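Local coordinates for protein ATP-dependent protease subunit HslV (Trypanosoma brucei brucei, PDB 4HNZ) that forms the threonine-protease chamber of the mitochondrial HslVU complex, hydrolysing proteins unfolded by HslU and so regulating the level of the DNA helicase PIF2, at residues 57-60 with 61-64; 141-145 with 146-150. All blocks are in the same frame, centred on the assembly; numbering follows the deposited sequence.

Interaction 1: residues 57-60 with 61-64; sequences MEKL and ENKI
Met57 to Leu60 and Glu61 to Ile64 are successive turns of the helix 50-66, and each carbonyl of the first turn is taken by an N-H four residues on. Glu61 N donates to Met57 O at 2.9 Å, Asn62 N to Glu58 O at 3.1 Å, and Lys63 N to Lys59 O at 3.1 Å; Ile64 N closes the series on Leu60 O at 2.8 Å. The main apolar contact lies one turn apart, where Leu60 CG meets Ile64 CD1 at 3.9 Å, the two side chains slanting across each other. With CG1 turned away from its carbonyl carbon (chi1 -82°) and chi2 extended, Ile64 runs its CD1 back along the helix to reach the leucine. Met57 and Leu60 are buried against Ile44 of strand 42-48, and Ile64 touches Ile38 of strand 35-39, so apolar side chains suit this side, which lies against the sheet. Polar residues fill the rest of the surface: exposed Asn62 sets its CB 3.3 Å from Lys59 O, while Lys59 and Lys63 pack on helix 71-84, Lys63 bending at chi2 past Lys59 O. Glu58 faces a neighbouring subunit, where its OE2 makes a salt bridge with Lys80 of that subunit. The pattern is that of an amphipathic alpha-helix, here in one of the helical layers flanking the beta-sandwich of the Ntn-hydrolase, proteasome-like fold.

Interaction 2: residues 141-145 with 146-150; sequences DGYDA and EKIAR
Gly142 and Tyr143 meet the long side chain of Lys147, which returns from the first turn of the helix 145-159 over the loop that leads into it. Gly142 has a positive phi (91°), where a CB would press on the preceding carbonyl, so glycine suits the turn; its O lies 3.6 Å from Lys147 CD. Tyr143 offers one ring face to the lysine. Fully extended, Lys147 runs CG and CD past Tyr143 CD2, lays CE over the face near CE2, toward the rim, and brings NZ 4.4 Å from the ring centroid, 16° off the normal, a cation-pi contact. At its base the tyrosine turns to the apolar side, with CB 3.8 Å from Ile148 CG1, and both residues also pack on Leu137 of helix 127-137. Asp144 is the N-cap. A chi1 of 66° folds the carboxylate back over its own backbone and brings OD1 to Lys147 N at 2.9 Å, while Asp144 O accepts from Ile148 N at 2.9 Å; a short carboxylate suits the helix start, where it probably also interacts favourably with the dipole. Ala145 starts the helix as a small buried residue, and its O accepts from Ala149 N. Farther along, Arg150 grips Glu146 OE2 side-on with NE and NH1, a salt bridge spanning one turn. The arrangement is a classical Asp N-cap, opening a helix in an outer layer of the proteasome-like sandwich.

From the N terminus the chain first builds strands of both sheets, then enters helix 50-66, where interaction 1 joins consecutive turns. It next forms helix 71-84, later strands and helix 127-137 before interaction 2 turns the loop 141-144 into helix 145-159. The two contacts are in series: neither nests in nor crosses the other, and each closes only a local turn. They lie on opposite sides of the chain's centre, and the centres of interactions 1 and 2 are about 31 Å apart. Interaction 1 belongs to the helices beside strands 35-39 and 42-48; interaction 2 belongs to the pair of helices 127-137 and 145-159, backed by strands 3-8 and 11-22. Together they mark the two helical layers that enclose the sheets.

Interaction 1: residues 57-60 with 61-64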
ATOM      1  N   MET A  57     -11.856  14.722  29.410  1.00 27.34           N
ATOM      2  CA  MET A  57     -11.873  15.358  30.725  1.00 30.93           C
ATOM      3  C   MET A  57     -13.250  15.290  31.378  1.00 31.99           C
ATOM      4  O   MET A  57     -13.346  15.001  32.569  1.00 29.62           O
ATOM      5  CB  MET A  57     -11.375  16.788  30.663  1.00 34.90           C
ATOM      6  CG  MET A  57      -9.886  16.778  30.438  1.00 39.22           C
ATOM      7  SD  MET A  57      -8.985  18.335  30.459  1.00 48.98           S
ATOM      8  CE  MET A  57      -9.186  18.920  28.754  1.00 55.47           C
ATOM      9  N   GLU A  58     -14.301  15.511  30.609  1.00 31.80           N
ATOM     10  CA  GLU A  58     -15.644  15.439  31.177  1.00 32.70           C
ATOM     11  C   GLU A  58     -15.984  14.039  31.638  1.00 30.92           C
ATOM     12  O   GLU A  58     -16.575  13.875  32.688  1.00 27.39           O
ATOM     13  CB  GLU A  58     -16.661  15.931  30.188  1.00 34.98           C
ATOM     14  CG  GLU A  58     -16.551  17.433  30.009  1.00 39.16           C
ATOM     15  CD  GLU A  58     -17.477  17.974  28.929  1.00 46.05           C
ATOM     16  OE1 GLU A  58     -18.210  17.176  28.271  1.00 46.88           O
ATOM     17  OE2 GLU A  58     -17.490  19.217  28.760  1.00 52.77           O
ATOM     18  N   LYS A  59     -15.574  13.025  30.874  1.00 29.22           N
ATOM     19  CA  LYS A  59     -15.785  11.647  31.326  1.00 29.26           C
ATOM     20  C   LYS A  59     -14.942  11.329  32.572  1.00 29.62           C
ATOM     21  O   LYS A  59     -15.432  10.658  33.470  1.00 27.68           O
ATOM     22  CB  LYS A  59     -15.493  10.633  30.240  1.00 28.10           C
ATOM     23  CG  LYS A  59     -16.301  10.830  28.966  1.00 29.12           C
ATOM     24  CD  LYS A  59     -17.797  10.559  29.095  1.00 29.88           C
ATOM     25  CE  LYS A  59     -18.486  10.959  27.783  1.00 30.98           C
ATOM     26  NZ  LYS A  59     -19.945  10.695  27.792  1.00 32.52           N
ATOM     27  N   LEU A  60     -13.712  11.862  32.634  1.00 30.56           N
ATOM     28  CA  LEU A  60     -12.882  11.702  33.821  1.00 31.24           C
ATOM     29  C   LEU A  60     -13.533  12.334  35.072  1.00 31.60           C
ATOM     30  O   LEU A  60     -13.508  11.762  36.144  1.00 31.35           O
ATOM     31  CB  LEU A  60     -11.483  12.258  33.606  1.00 30.52           C
ATOM     32  CG  LEU A  60     -10.565  12.068  34.805  1.00 31.42           C
ATOM     33  CD1 LEU A  60     -10.413  10.610  35.181  1.00 31.97           C
ATOM     34  CD2 LEU A  60      -9.207  12.669  34.521  1.00 31.37           C
ATOM     35  N   GLU A  61     -14.159  13.489  34.909  1.00 34.32           N
ATOM     36  CA  GLU A  61     -14.911  14.124  36.005  1.00 36.92           C
ATOM     37  C   GLU A  61     -16.063  13.284  36.479  1.00 35.76           C
ATOM     38  O   GLU A  61     -16.250  13.206  37.665  1.00 34.95           O
ATOM     39  CB  GLU A  61     -15.402  15.509  35.620  1.00 39.23           C
ATOM     40  CG  GLU A  61     -14.283  16.550  35.645  1.00 44.27           C
ATOM     41  CD  GLU A  61     -14.655  17.858  34.951  1.00 49.60           C
ATOM     42  OE1 GLU A  61     -15.812  18.017  34.500  1.00 52.56           O
ATOM     43  OE2 GLU A  61     -13.778  18.733  34.813  1.00 53.92           O
ATOM     44  N   ASN A  62     -16.814  12.664  35.567  1.00 34.85           N
ATOM     45  CA  ASN A  62     -17.835  11.698  35.950  1.00 37.04           C
ATOM     46  C   ASN A  62     -17.219  10.657  36.846  1.00 36.73           C
ATOM     47  O   ASN A  62     -17.738  10.371  37.917  1.00 36.90           O
ATOM     48  CB  ASN A  62     -18.491  10.959  34.765  1.00 39.77           C
ATOM     49  CG  ASN A  62     -19.446  11.821  33.995  1.00 45.49           C
ATOM     50  OD1 ASN A  62     -19.812  12.923  34.447  1.00 55.91           O
ATOM     51  ND2 ASN A  62     -19.843  11.367  32.807  1.00 47.29           N
ATOM     52  N   LYS A  63     -16.125  10.069  36.407  1.00 33.80           N
ATOM     53  CA  LYS A  63     -15.523   9.021  37.201  1.00 33.55           C
ATOM     54  C   LYS A  63     -15.039   9.556  38.544  1.00 33.90           C
ATOM     55  O   LYS A  63     -15.080   8.834  39.531  1.00 32.54           O
ATOM     56  CB  LYS A  63     -14.384   8.322  36.412  1.00 31.36           C
ATOM     57  CG  LYS A  63     -14.818   7.688  35.089  1.00 30.77           C
ATOM     58  CD  LYS A  63     -15.963   6.718  35.275  1.00 31.59           C
ATOM     59  CE  LYS A  63     -16.405   6.177  33.938  1.00 32.79           C
ATOM     60  NZ  LYS A  63     -17.449   5.147  34.118  1.00 35.82           N
ATOM     61  N   ILE A  64     -14.447  10.743  38.550  1.00 36.16           N
ATOM     62  CA  ILE A  64     -13.870  11.293  39.770  1.00 40.87           C
ATOM     63  C   ILE A  64     -14.952  11.558  40.781  1.00 45.19           C
ATOM     64  O   ILE A  64     -14.762  11.341  41.972  1.00 49.96           O
ATOM     65  CB  ILE A  64     -13.111  12.594  39.524  1.00 41.86           C
ATOM     66  CG1 ILE A  64     -11.719  12.275  39.033  1.00 42.07           C
ATOM     67  CG2 ILE A  64     -12.992  13.415  40.812  1.00 44.88           C
ATOM     68  CD1 ILE A  64     -11.023  13.445  38.381  1.00 41.43           C
TER

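Interaction 2: residues 141-145 with 146-150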
ATOM      1  N   ASP A 141      21.193  18.224  43.764  1.00 26.66           N
ATOM      2  CA  ASP A 141      21.189  19.307  44.756  1.00 27.86           C
ATOM      3  C   ASP A 141      20.948  20.628  44.078  1.00 27.30           C
ATOM      4  O   ASP A 141      21.469  20.913  43.027  1.00 26.57           O
ATOM      5  CB  ASP A 141      22.545  19.405  45.450  1.00 28.85           C
ATOM      6  CG  ASP A 141      22.992  18.084  46.074  1.00 29.53           C
ATOM      7  OD1 ASP A 141      22.113  17.295  46.439  1.00 29.27           O
ATOM      8  OD2 ASP A 141      24.226  17.847  46.258  1.00 30.82           O
ATOM      9  N   GLY A 142      20.101  21.427  44.678  1.00 28.04           N
ATOM     10  CA  GLY A 142      19.798  22.738  44.136  1.00 27.87           C
ATOM     11  C   GLY A 142      18.613  22.709  43.204  1.00 27.33           C
ATOM     12  O   GLY A 142      18.152  23.756  42.779  1.00 27.34           O
ATOM     13  N   TYR A 143      18.000  21.557  42.970  1.00 26.75           N
ATOM     14  CA  TYR A 143      16.902  21.555  42.045  1.00 26.59           C
ATOM     15  C   TYR A 143      15.565  21.077  42.652  1.00 26.84           C
ATOM     16  O   TYR A 143      15.370  19.890  42.944  1.00 27.98           O
ATOM     17  CB  TYR A 143      17.329  20.653  40.913  1.00 26.52           C
ATOM     18  CG  TYR A 143      18.280  21.304  39.950  1.00 26.11           C
ATOM     19  CD1 TYR A 143      19.645  21.422  40.223  1.00 27.78           C
ATOM     20  CD2 TYR A 143      17.811  21.808  38.767  1.00 26.39           C
ATOM     21  CE1 TYR A 143      20.507  22.031  39.327  1.00 28.25           C
ATOM     22  CE2 TYR A 143      18.657  22.410  37.854  1.00 26.19           C
ATOM     23  CZ  TYR A 143      19.989  22.532  38.140  1.00 27.73           C
ATOM     24  OH  TYR A 143      20.782  23.169  37.217  1.00 29.99           O
ATOM     25  N   ASP A 144      14.640  21.995  42.892  1.00 26.61           N
ATOM     26  CA  ASP A 144      13.299  21.580  43.334  1.00 26.45           C
ATOM     27  C   ASP A 144      12.443  21.242  42.111  1.00 25.22           C
ATOM     28  O   ASP A 144      12.882  21.420  40.961  1.00 23.82           O
ATOM     29  CB  ASP A 144      12.645  22.638  44.213  1.00 26.59           C
ATOM     30  CG  ASP A 144      12.347  23.928  43.468  1.00 26.68           C
ATOM     31  OD1 ASP A 144      12.387  24.025  42.219  1.00 24.75           O
ATOM     32  OD2 ASP A 144      11.954  24.906  44.152  1.00 27.88           O
ATOM     33  N   ALA A 145      11.220  20.788  42.364  1.00 25.35           N
ATOM     34  CA  ALA A 145      10.355  20.313  41.307  1.00 24.63           C
ATOM     35  C   ALA A 145      10.164  21.305  40.178  1.00 24.29           C
ATOM     36  O   ALA A 145      10.274  20.969  39.005  1.00 21.66           O
ATOM     37  CB  ALA A 145       9.002  19.912  41.881  1.00 25.74           C
ATOM     38  N   GLU A 146       9.866  22.539  40.532  1.00 26.55           N
ATOM     39  CA  GLU A 146       9.610  23.507  39.509  1.00 27.85           C
ATOM     40  C   GLU A 146      10.873  23.799  38.696  1.00 27.08           C
ATOM     41  O   GLU A 146      10.797  24.057  37.500  1.00 25.53           O
ATOM     42  CB  GLU A 146       9.027  24.787  40.103  1.00 32.49           C
ATOM     43  CG  GLU A 146       8.685  25.785  39.005  1.00 36.60           C
ATOM     44  CD  GLU A 146       7.797  26.923  39.442  1.00 44.01           C
ATOM     45  OE1 GLU A 146       7.319  26.916  40.604  1.00 52.48           O
ATOM     46  OE2 GLU A 146       7.593  27.835  38.610  1.00 49.46           O
ATOM     47  N   LYS A 147      12.024  23.851  39.353  1.00 27.51           N
ATOM     48  CA  LYS A 147      13.251  24.183  38.648  1.00 27.94           C
ATOM     49  C   LYS A 147      13.583  23.030  37.668  1.00 24.43           C
ATOM     50  O   LYS A 147      13.938  23.267  36.534  1.00 21.05           O
ATOM     51  CB  LYS A 147      14.371  24.466  39.634  1.00 32.70           C
ATOM     52  CG  LYS A 147      15.548  25.150  39.004  1.00 38.62           C
ATOM     53  CD  LYS A 147      16.684  25.441  39.988  1.00 47.10           C
ATOM     54  CE  LYS A 147      17.889  26.028  39.219  1.00 50.74           C
ATOM     55  NZ  LYS A 147      19.122  26.219  40.048  1.00 55.53           N
ATOM     56  N   ILE A 148      13.389  21.797  38.114  1.00 22.32           N
ATOM     57  CA  ILE A 148      13.598  20.646  37.269  1.00 20.06           C
ATOM     58  C   ILE A 148      12.687  20.706  36.056  1.00 18.89           C
ATOM     59  O   ILE A 148      13.148  20.559  34.912  1.00 17.36           O
ATOM     60  CB  ILE A 148      13.341  19.358  38.025  1.00 19.73           C
ATOM     61  CG1 ILE A 148      14.402  19.145  39.069  1.00 20.51           C
ATOM     62  CG2 ILE A 148      13.367  18.168  37.102  1.00 18.85           C
ATOM     63  CD1 ILE A 148      14.025  18.110  40.094  1.00 20.92           C
ATOM     64  N   ALA A 149      11.403  20.947  36.298  1.00 19.12           N
ATOM     65  CA  ALA A 149      10.417  20.981  35.237  1.00 18.74           C
ATOM     66  C   ALA A 149      10.702  22.054  34.193  1.00 19.01           C
ATOM     67  O   ALA A 149      10.606  21.774  33.002  1.00 19.55           O
ATOM     68  CB  ALA A 149       9.009  21.151  35.795  1.00 18.67           C
ATOM     69  N   ARG A 150      11.081  23.241  34.614  1.00 20.52           N
ATOM     70  CA  ARG A 150      11.362  24.338  33.663  1.00 22.58           C
ATOM     71  C   ARG A 150      12.537  24.053  32.789  1.00 22.09           C
ATOM     72  O   ARG A 150      12.525  24.306  31.606  1.00 21.00           O
ATOM     73  CB  ARG A 150      11.625  25.652  34.393  1.00 25.64           C
ATOM     74  CG  ARG A 150      10.348  26.274  34.930  1.00 29.09           C
ATOM     75  CD  ARG A 150      10.578  27.607  35.668  1.00 32.22           C
ATOM     76  NE  ARG A 150       9.301  28.152  36.135  1.00 36.98           N
ATOM     77  CZ  ARG A 150       8.335  28.649  35.342  1.00 39.36           C
ATOM     78  NH1 ARG A 150       7.219  29.113  35.876  1.00 40.32           N
ATOM     79  NH2 ARG A 150       8.484  28.718  34.023  1.00 39.48           N
TER